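Local coordinates for SPbeta prophage-derived uncharacterized protein YomS (Bacillus subtilis, PDB 6I5O) that is of unknown function but is encoded by the SPbeta prophage, where it is linked to the lytic cassette, at residues A[16-29]-A[101-115]. Sequence-based numbering, arbitrary orientation. Where two conformers were deposited one is given.
Sequences TSFTFHEAATSPSE and FEVVSVTGDVTVKGI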
ATOM      1  N   THR A  16      14.144   8.617 -11.910  1.00 14.32           N
ATOM      2  CA  THR A  16      15.244   8.593 -12.913  1.00 15.50           C
ATOM      3  C   THR A  16      15.216   7.246 -13.604  1.00 16.12           C
ATOM      4  O   THR A  16      14.528   6.318 -13.234  1.00 16.79           O
ATOM      5  CB  THR A  16      16.577   8.999 -12.266  1.00 17.05           C
ATOM      6  OG1 THR A  16      17.420   9.391 -13.379  1.00 20.33           O
ATOM      7  CG2 THR A  16      17.158   7.892 -11.434  1.00 17.58           C
ATOM      8  N   SER A  17      16.019   7.170 -14.669  0.60 17.00           N
ATOM      9  CA  SER A  17      16.192   5.963 -15.495  0.60 17.89           C
ATOM     10  C   SER A  17      17.593   5.415 -15.258  0.60 17.65           C
ATOM     11  O   SER A  17      18.486   6.166 -14.831  0.60 19.41           O
ATOM     12  CB  SER A  17      15.956   6.276 -16.941  0.60 19.01           C
ATOM     13  OG  SER A  17      14.637   6.761 -17.143  0.60 19.78           O
ATOM     14  N   PHE A  18      17.752   4.117 -15.426  1.00 16.50           N
ATOM     15  CA  PHE A  18      19.068   3.469 -15.263  1.00 17.25           C
ATOM     16  C   PHE A  18      19.157   2.310 -16.235  1.00 17.06           C
ATOM     17  O   PHE A  18      18.233   1.505 -16.362  1.00 16.78           O
ATOM     18  CB  PHE A  18      19.281   2.982 -13.828  1.00 16.78           C
ATOM     19  CG  PHE A  18      20.677   2.493 -13.597  1.00 17.29           C
ATOM     20  CD1 PHE A  18      21.729   3.395 -13.427  1.00 18.38           C
ATOM     21  CD2 PHE A  18      20.932   1.138 -13.494  1.00 16.61           C
ATOM     22  CE1 PHE A  18      23.016   2.937 -13.234  1.00 18.63           C
ATOM     23  CE2 PHE A  18      22.239   0.687 -13.274  1.00 17.53           C
ATOM     24  CZ  PHE A  18      23.236   1.585 -13.103  1.00 18.34           C
ATOM     25  N   THR A  19      20.307   2.210 -16.888  1.00 17.36           N
ATOM     26  CA  THR A  19      20.589   1.047 -17.745  1.00 17.66           C
ATOM     27  C   THR A  19      21.433   0.021 -17.005  1.00 17.37           C
ATOM     28  O   THR A  19      22.597   0.290 -16.704  1.00 17.98           O
ATOM     29  CB  THR A  19      21.248   1.502 -19.053  1.00 18.84           C
ATOM     30  OG1 THR A  19      20.278   2.299 -19.735  1.00 19.23           O
ATOM     31  CG2 THR A  19      21.638   0.324 -19.915  1.00 19.91           C
ATOM     32  N   PHE A  20      20.895  -1.168 -16.800  1.00 15.88           N
ATOM     33  CA  PHE A  20      21.650  -2.300 -16.224  1.00 15.81           C
ATOM     34  C   PHE A  20      22.471  -2.970 -17.321  1.00 16.23           C
ATOM     35  O   PHE A  20      23.635  -3.333 -17.091  1.00 16.52           O
ATOM     36  CB  PHE A  20      20.725  -3.272 -15.519  1.00 15.49           C
ATOM     37  CG  PHE A  20      19.950  -2.673 -14.374  1.00 14.58           C
ATOM     38  CD1 PHE A  20      20.505  -2.572 -13.125  1.00 14.28           C
ATOM     39  CD2 PHE A  20      18.674  -2.140 -14.568  1.00 14.34           C
ATOM     40  CE1 PHE A  20      19.789  -2.038 -12.071  1.00 14.12           C
ATOM     41  CE2 PHE A  20      17.942  -1.632 -13.498  1.00 14.43           C
ATOM     42  CZ  PHE A  20      18.532  -1.542 -12.264  1.00 14.20           C
ATOM     43  N   HIS A  21      21.838  -3.201 -18.465  1.00 16.18           N
ATOM     44  CA  HIS A  21      22.463  -3.810 -19.671  1.00 17.72           C
ATOM     45  C   HIS A  21      21.977  -3.059 -20.902  1.00 19.04           C
ATOM     46  O   HIS A  21      20.797  -2.992 -21.165  1.00 18.25           O
ATOM     47  CB  HIS A  21      22.080  -5.277 -19.822  1.00 17.14           C
ATOM     48  CG  HIS A  21      22.600  -6.132 -18.731  1.00 17.05           C
ATOM     49  ND1 HIS A  21      23.822  -6.735 -18.789  1.00 17.75           N
ATOM     50  CD2 HIS A  21      22.056  -6.469 -17.545  1.00 16.34           C
ATOM     51  CE1 HIS A  21      23.978  -7.452 -17.689  1.00 17.06           C
ATOM     52  NE2 HIS A  21      22.927  -7.295 -16.890  1.00 16.38           N
ATOM     53  N   GLU A  22      22.929  -2.491 -21.613  0.50 20.51           N
ATOM     54  CA  GLU A  22      22.711  -1.831 -22.904  0.50 22.95           C
ATOM     55  C   GLU A  22      23.154  -2.868 -23.905  0.50 23.72           C
ATOM     56  O   GLU A  22      24.341  -3.034 -24.078  0.50 25.45           O
ATOM     57  CB  GLU A  22      23.758  -0.783 -23.164  0.50 24.96           C
ATOM     58  CG  GLU A  22      23.433   0.082 -24.339  0.50 27.42           C
ATOM     59  CD  GLU A  22      23.779   1.467 -23.841  0.50 29.05           C
ATOM     60  OE1 GLU A  22      23.066   1.937 -22.903  0.50 29.76           O
ATOM     61  OE2 GLU A  22      24.848   1.982 -24.268  0.50 31.45           O
ATOM     62  N   ALA A  23      22.901  -3.834 -24.229  0.60 25.04           N
ATOM     63  CA  ALA A  23      22.588  -4.727 -25.392  0.60 25.22           C
ATOM     64  C   ALA A  23      23.514  -5.906 -25.178  0.60 24.54           C
ATOM     65  O   ALA A  23      24.439  -6.112 -25.942  0.60 25.25           O
ATOM     66  CB  ALA A  23      22.770  -4.046 -26.741  0.60 26.51           C
ATOM     67  N   ALA A  24      23.233  -6.621 -24.059  0.50 21.73           N
ATOM     68  CA  ALA A  24      24.036  -7.774 -23.622  0.50 21.71           C
ATOM     69  C   ALA A  24      23.920  -8.894 -24.639  0.50 22.10           C
ATOM     70  O   ALA A  24      22.792  -9.259 -24.954  0.50 21.57           O
ATOM     71  CB  ALA A  24      23.581  -8.235 -22.290  0.50 21.04           C
ATOM     72  N   THR A  25      25.050  -9.436 -25.113  1.00 22.55           N
ATOM     73  CA  THR A  25      25.036 -10.605 -26.023  1.00 23.34           C
ATOM     74  C   THR A  25      25.803 -11.782 -25.415  1.00 23.62           C
ATOM     75  O   THR A  25      25.944 -12.801 -26.074  1.00 24.32           O
ATOM     76  CB  THR A  25      25.605 -10.205 -27.381  1.00 24.36           C
ATOM     77  OG1 THR A  25      26.970  -9.823 -27.178  1.00 25.49           O
ATOM     78  CG2 THR A  25      24.852  -9.092 -28.058  1.00 24.24           C
ATOM     79  N   SER A  26      26.304 -11.616 -24.207  1.00 22.60           N
ATOM     80  CA  SER A  26      26.932 -12.699 -23.434  1.00 23.36           C
ATOM     81  C   SER A  26      26.662 -12.469 -21.965  1.00 22.57           C
ATOM     82  O   SER A  26      26.245 -11.364 -21.583  1.00 21.77           O
ATOM     83  CB  SER A  26      28.437 -12.736 -23.721  1.00 25.21           C
ATOM     84  OG  SER A  26      28.993 -11.475 -23.368  1.00 25.89           O
ATOM     85  N   PRO A  27      26.913 -13.478 -21.115  1.00 22.08           N
ATOM     86  CA  PRO A  27      26.623 -13.314 -19.697  1.00 21.12           C
ATOM     87  C   PRO A  27      27.409 -12.174 -19.058  1.00 20.87           C
ATOM     88  O   PRO A  27      28.601 -11.976 -19.332  1.00 22.50           O
ATOM     89  CB  PRO A  27      26.924 -14.679 -19.101  1.00 21.54           C
ATOM     90  CG  PRO A  27      26.861 -15.634 -20.249  1.00 22.51           C
ATOM     91  CD  PRO A  27      27.354 -14.841 -21.436  1.00 22.92           C
ATOM     92  N   SER A  28      26.757 -11.510 -18.114  0.70 19.89           N
ATOM     93  CA  SER A  28      27.345 -10.356 -17.388  0.70 19.88           C
ATOM     94  C   SER A  28      26.471 -10.029 -16.190  0.70 18.78           C
ATOM     95  O   SER A  28      25.242 -10.095 -16.343  0.70 18.47           O
ATOM     96  CB  SER A  28      27.418  -9.130 -18.294  0.70 20.07           C
ATOM     97  OG  SER A  28      28.029  -8.040 -17.569  0.70 20.55           O
ATOM     98  N   GLU A  29      27.059  -9.537 -15.113  1.00 19.29           N
ATOM     99  CA  GLU A  29      26.252  -8.947 -14.027  1.00 19.36           C
ATOM    100  C   GLU A  29      25.723  -7.600 -14.443  1.00 19.10           C
ATOM    101  O   GLU A  29      24.659  -7.216 -13.873  1.00 18.69           O
ATOM    102  CB  GLU A  29      27.090  -8.850 -12.742  1.00 20.96           C
ATOM    103  CG  GLU A  29      27.282 -10.212 -12.111  1.00 22.54           C
ATOM    104  CD  GLU A  29      28.101 -10.129 -10.813  1.00 25.37           C
ATOM    105  OE1 GLU A  29      28.979  -9.205 -10.699  1.00 30.33           O
ATOM    106  OE2 GLU A  29      27.936 -10.965  -9.976  1.00 26.30           O
ATOM    107  N   PHE A 101      20.802  -6.849 -12.030  1.00 14.92           N
ATOM    108  CA  PHE A 101      20.011  -7.766 -12.891  1.00 15.75           C
ATOM    109  C   PHE A 101      20.988  -8.522 -13.757  1.00 16.22           C
ATOM    110  O   PHE A 101      21.456  -7.926 -14.757  1.00 18.52           O
ATOM    111  CB  PHE A 101      19.009  -6.959 -13.709  1.00 16.28           C
ATOM    112  CG  PHE A 101      17.938  -6.444 -12.810  1.00 16.16           C
ATOM    113  CD1 PHE A 101      18.124  -5.290 -12.043  1.00 16.42           C
ATOM    114  CD2 PHE A 101      16.804  -7.217 -12.558  1.00 16.97           C
ATOM    115  CE1 PHE A 101      17.225  -4.949 -11.052  1.00 17.13           C
ATOM    116  CE2 PHE A 101      15.893  -6.846 -11.601  1.00 17.44           C
ATOM    117  CZ  PHE A 101      16.111  -5.733 -10.843  1.00 17.16           C
ATOM    118  N   GLU A 102      21.328  -9.728 -13.367  1.00 15.34           N
ATOM    119  CA  GLU A 102      22.405 -10.501 -14.003  1.00 15.97           C
ATOM    120  C   GLU A 102      21.856 -11.213 -15.242  1.00 16.50           C
ATOM    121  O   GLU A 102      20.848 -11.944 -15.138  1.00 16.55           O
ATOM    122  CB  GLU A 102      22.933 -11.550 -13.040  1.00 16.72           C
ATOM    123  CG  GLU A 102      24.041 -12.407 -13.663  1.00 17.85           C
ATOM    124  CD  GLU A 102      24.732 -13.319 -12.700  1.00 19.57           C
ATOM    125  OE1 GLU A 102      24.431 -13.257 -11.475  1.00 20.33           O
ATOM    126  OE2 GLU A 102      25.719 -13.944 -13.126  1.00 21.27           O
ATOM    127  N   VAL A 103      22.549 -11.041 -16.383  1.00 16.91           N
ATOM    128  CA  VAL A 103      22.302 -11.890 -17.564  1.00 17.60           C
ATOM    129  C   VAL A 103      23.098 -13.163 -17.328  1.00 18.45           C
ATOM    130  O   VAL A 103      24.347 -13.129 -17.470  1.00 18.55           O
ATOM    131  CB  VAL A 103      22.683 -11.163 -18.863  1.00 18.27           C
ATOM    132  CG1 VAL A 103      22.566 -12.084 -20.057  1.00 19.31           C
ATOM    133  CG2 VAL A 103      21.872  -9.898 -19.043  1.00 17.60           C
ATOM    134  N   VAL A 104      22.408 -14.225 -16.944  1.00 19.07           N
ATOM    135  CA  VAL A 104      23.046 -15.534 -16.679  1.00 20.83           C
ATOM    136  C   VAL A 104      23.375 -16.198 -18.018  1.00 21.10           C
ATOM    137  O   VAL A 104      24.431 -16.873 -18.151  1.00 21.41           O
ATOM    138  CB  VAL A 104      22.105 -16.406 -15.839  1.00 21.69           C
ATOM    139  CG1 VAL A 104      22.613 -17.829 -15.687  1.00 23.52           C
ATOM    140  CG2 VAL A 104      21.921 -15.780 -14.489  1.00 21.55           C
ATOM    141  N   SER A 105      22.492 -16.042 -19.002  1.00 20.58           N
ATOM    142  CA  SER A 105      22.644 -16.634 -20.326  1.00 22.06           C
ATOM    143  C   SER A 105      21.859 -15.802 -21.316  1.00 20.97           C
ATOM    144  O   SER A 105      20.863 -15.172 -20.923  1.00 19.78           O
ATOM    145  CB  SER A 105      22.223 -18.090 -20.352  1.00 23.52           C
ATOM    146  OG  SER A 105      20.859 -18.224 -20.100  1.00 25.48           O
ATOM    147  N   VAL A 106      22.274 -15.814 -22.571  1.00 21.74           N
ATOM    148  CA  VAL A 106      21.540 -15.098 -23.629  1.00 21.93           C
ATOM    149  C   VAL A 106      22.013 -15.644 -24.973  1.00 23.26           C
ATOM    150  O   VAL A 106      23.203 -15.908 -25.143  1.00 23.98           O
ATOM    151  CB  VAL A 106      21.746 -13.564 -23.556  1.00 21.61           C
ATOM    152  CG1 VAL A 106      23.232 -13.163 -23.653  1.00 22.28           C
ATOM    153  CG2 VAL A 106      20.904 -12.865 -24.619  1.00 21.63           C
ATOM    154  N   THR A 107      21.071 -15.839 -25.857  1.00 23.68           N
ATOM    155  CA  THR A 107      21.335 -16.065 -27.296  1.00 25.15           C
ATOM    156  C   THR A 107      20.719 -14.879 -28.048  1.00 25.01           C
ATOM    157  O   THR A 107      19.498 -14.772 -28.078  1.00 25.43           O
ATOM    158  CB  THR A 107      20.777 -17.407 -27.750  1.00 26.69           C
ATOM    159  OG1 THR A 107      21.380 -18.440 -26.939  1.00 28.42           O
ATOM    160  CG2 THR A 107      21.132 -17.659 -29.186  1.00 29.05           C
ATOM    161  N   GLY A 108      21.531 -13.946 -28.497  1.00 25.21           N
ATOM    162  CA  GLY A 108      21.031 -12.720 -29.115  1.00 25.21           C
ATOM    163  C   GLY A 108      21.334 -11.551 -28.229  1.00 24.87           C
ATOM    164  O   GLY A 108      22.321 -11.576 -27.529  1.00 26.06           O
ATOM    165  N   ASP A 109      20.471 -10.539 -28.224  0.70 24.91           N
ATOM    166  CA  ASP A 109      20.739  -9.278 -27.505  0.70 24.54           C
ATOM    167  C   ASP A 109      19.623  -9.067 -26.477  0.70 23.32           C
ATOM    168  O   ASP A 109      18.424  -9.147 -26.829  0.70 24.84           O
ATOM    169  CB  ASP A 109      20.744  -8.131 -28.510  0.70 26.06           C
ATOM    170  CG  ASP A 109      19.373  -7.908 -29.141  0.70 27.03           C
ATOM    171  OD1 ASP A 109      18.966  -8.760 -29.959  0.70 28.76           O
ATOM    172  OD2 ASP A 109      18.680  -6.893 -28.781  0.70 26.71           O
ATOM    173  N   VAL A 110      19.982  -8.690 -25.275  1.00 21.54           N
ATOM    174  CA  VAL A 110      18.967  -8.398 -24.244  1.00 20.34           C
ATOM    175  C   VAL A 110      19.353  -7.084 -23.594  1.00 19.56           C
ATOM    176  O   VAL A 110      20.526  -6.874 -23.233  1.00 20.10           O
ATOM    177  CB  VAL A 110      18.802  -9.571 -23.254  1.00 20.17           C
ATOM    178  CG1 VAL A 110      20.044  -9.824 -22.435  1.00 20.86           C
ATOM    179  CG2 VAL A 110      17.591  -9.352 -22.343  1.00 20.23           C
ATOM    180  N   THR A 111      18.357  -6.223 -23.454  0.50 18.77           N
ATOM    181  CA  THR A 111      18.493  -4.907 -22.787  0.50 18.21           C
ATOM    182  C   THR A 111      17.739  -4.979 -21.459  0.50 17.23           C
ATOM    183  O   THR A 111      16.646  -5.581 -21.394  0.50 17.25           O
ATOM    184  CB  THR A 111      18.084  -3.798 -23.756  0.50 18.80           C
ATOM    185  OG1 THR A 111      19.098  -3.645 -24.761  0.50 19.87           O
ATOM    186  CG2 THR A 111      17.859  -2.490 -23.066  0.50 18.46           C
ATOM    187  N   VAL A 112      18.304  -4.361 -20.445  1.00 16.53           N
ATOM    188  CA  VAL A 112      17.663  -4.343 -19.087  1.00 15.93           C
ATOM    189  C   VAL A 112      17.763  -2.915 -18.608  1.00 16.09           C
ATOM    190  O   VAL A 112      18.879  -2.469 -18.319  1.00 15.93           O
ATOM    191  CB  VAL A 112      18.299  -5.349 -18.120  1.00 15.88           C
ATOM    192  CG1 VAL A 112      17.553  -5.356 -16.811  1.00 15.15           C
ATOM    193  CG2 VAL A 112      18.341  -6.746 -18.715  1.00 16.64           C
ATOM    194  N   LYS A 113      16.615  -2.242 -18.468  1.00 16.56           N
ATOM    195  CA  LYS A 113      16.593  -0.811 -18.146  1.00 17.24           C
ATOM    196  C   LYS A 113      15.536  -0.575 -17.112  1.00 17.19           C
ATOM    197  O   LYS A 113      14.538  -1.274 -17.126  1.00 19.72           O
ATOM    198  CB  LYS A 113      16.341   0.053 -19.377  1.00 18.88           C
ATOM    199  CG  LYS A 113      17.421  -0.026 -20.437  1.00 21.92           C
ATOM    200  CD  LYS A 113      17.191   0.805 -21.640  1.00 24.68           C
ATOM    201  CE  LYS A 113      18.409   0.857 -22.521  1.00 28.02           C
ATOM    202  NZ  LYS A 113      18.125   1.587 -23.786  1.00 31.28           N
ATOM    203  N   GLY A 114      15.752   0.343 -16.186  1.00 15.22           N
ATOM    204  CA  GLY A 114      14.727   0.589 -15.157  1.00 14.71           C
ATOM    205  C   GLY A 114      14.369   2.029 -15.036  1.00 14.91           C
ATOM    206  O   GLY A 114      15.079   2.931 -15.488  1.00 15.32           O
ATOM    207  N   ILE A 115      13.212   2.222 -14.433  1.00 14.17           N
ATOM    208  CA  ILE A 115      12.767   3.542 -13.934  1.00 13.95           C
ATOM    209  C   ILE A 115      12.566   3.349 -12.426  1.00 13.14           C
ATOM    210  O   ILE A 115      11.912   2.408 -11.980  1.00 13.22           O
ATOM    211  CB  ILE A 115      11.472   4.011 -14.609  1.00 14.39           C
ATOM    212  CG1 ILE A 115      11.746   4.285 -16.078  1.00 15.15           C
ATOM    213  CG2 ILE A 115      10.911   5.236 -13.909  1.00 14.58           C
ATOM    214  CD1 ILE A 115      10.496   4.517 -16.919  1.00 15.82           C
TER
HETATM  215  O   HOH W   1      24.490 -13.895 -28.137  1.00 24.67           O
HETATM  216  O   HOH W   2      26.230 -15.623 -25.030  1.00 45.46           O
HETATM  217  O   HOH W   3      22.748  -5.268 -13.533  1.00 15.11           O
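F18 and G114 exchange both backbone hydrogen bonds where strand 16-19 runs antiparallel to strand 110-115, and the pairing continues past a classic beta bulge in which F20 and H21 both face V112. The carbonyl oxygen of V112 accepts two amides there, F20 N at 2.8 Å and H21 N at 3.1 Å. The second shift of register, between H21 and A24, is also a bulge, after which A24 pairs with V110. Beyond it the chain passes to strand 101-107, where S28 and V103 form a single bridge.

H21 shows how one side chain can join two strands that do not pair with each other. With CG beside its backbone N (chi1 -65°), its imidazole reaches from the V112 pairing to strand 101-107, where NE2 donates to F101 O at 2.7 Å, nearly in the ring plane. The bond is bent at the hydrogen (138°), while CG2 of V103 sits over the centre of one ring face, 3.5 Å from the centroid, a CH-pi contact. Together the methyl and the bond probably limit the ring's rotation. The same CG2 also meets A24 CB.

F20 is sandwiched: the edge of the F101 ring points at one face, with planes at 64° and CD1 over the ring centre, while F18 CD2 covers the opposite face. At the far end V106 CG1 packs against T25 C at 3.4 Å, and water 2 bridges T25 O and V106 O. The carboxylates of E29 and E102 come near each other, but both form salt bridges with K65, which probably offsets their repulsion.

Strand 110-117 is thus flanked by the strands 8-19 and 21-24 along one edge and strand 40-46 along the other, while strand 98-107 pairs with strand 51-59 within this all-beta fold.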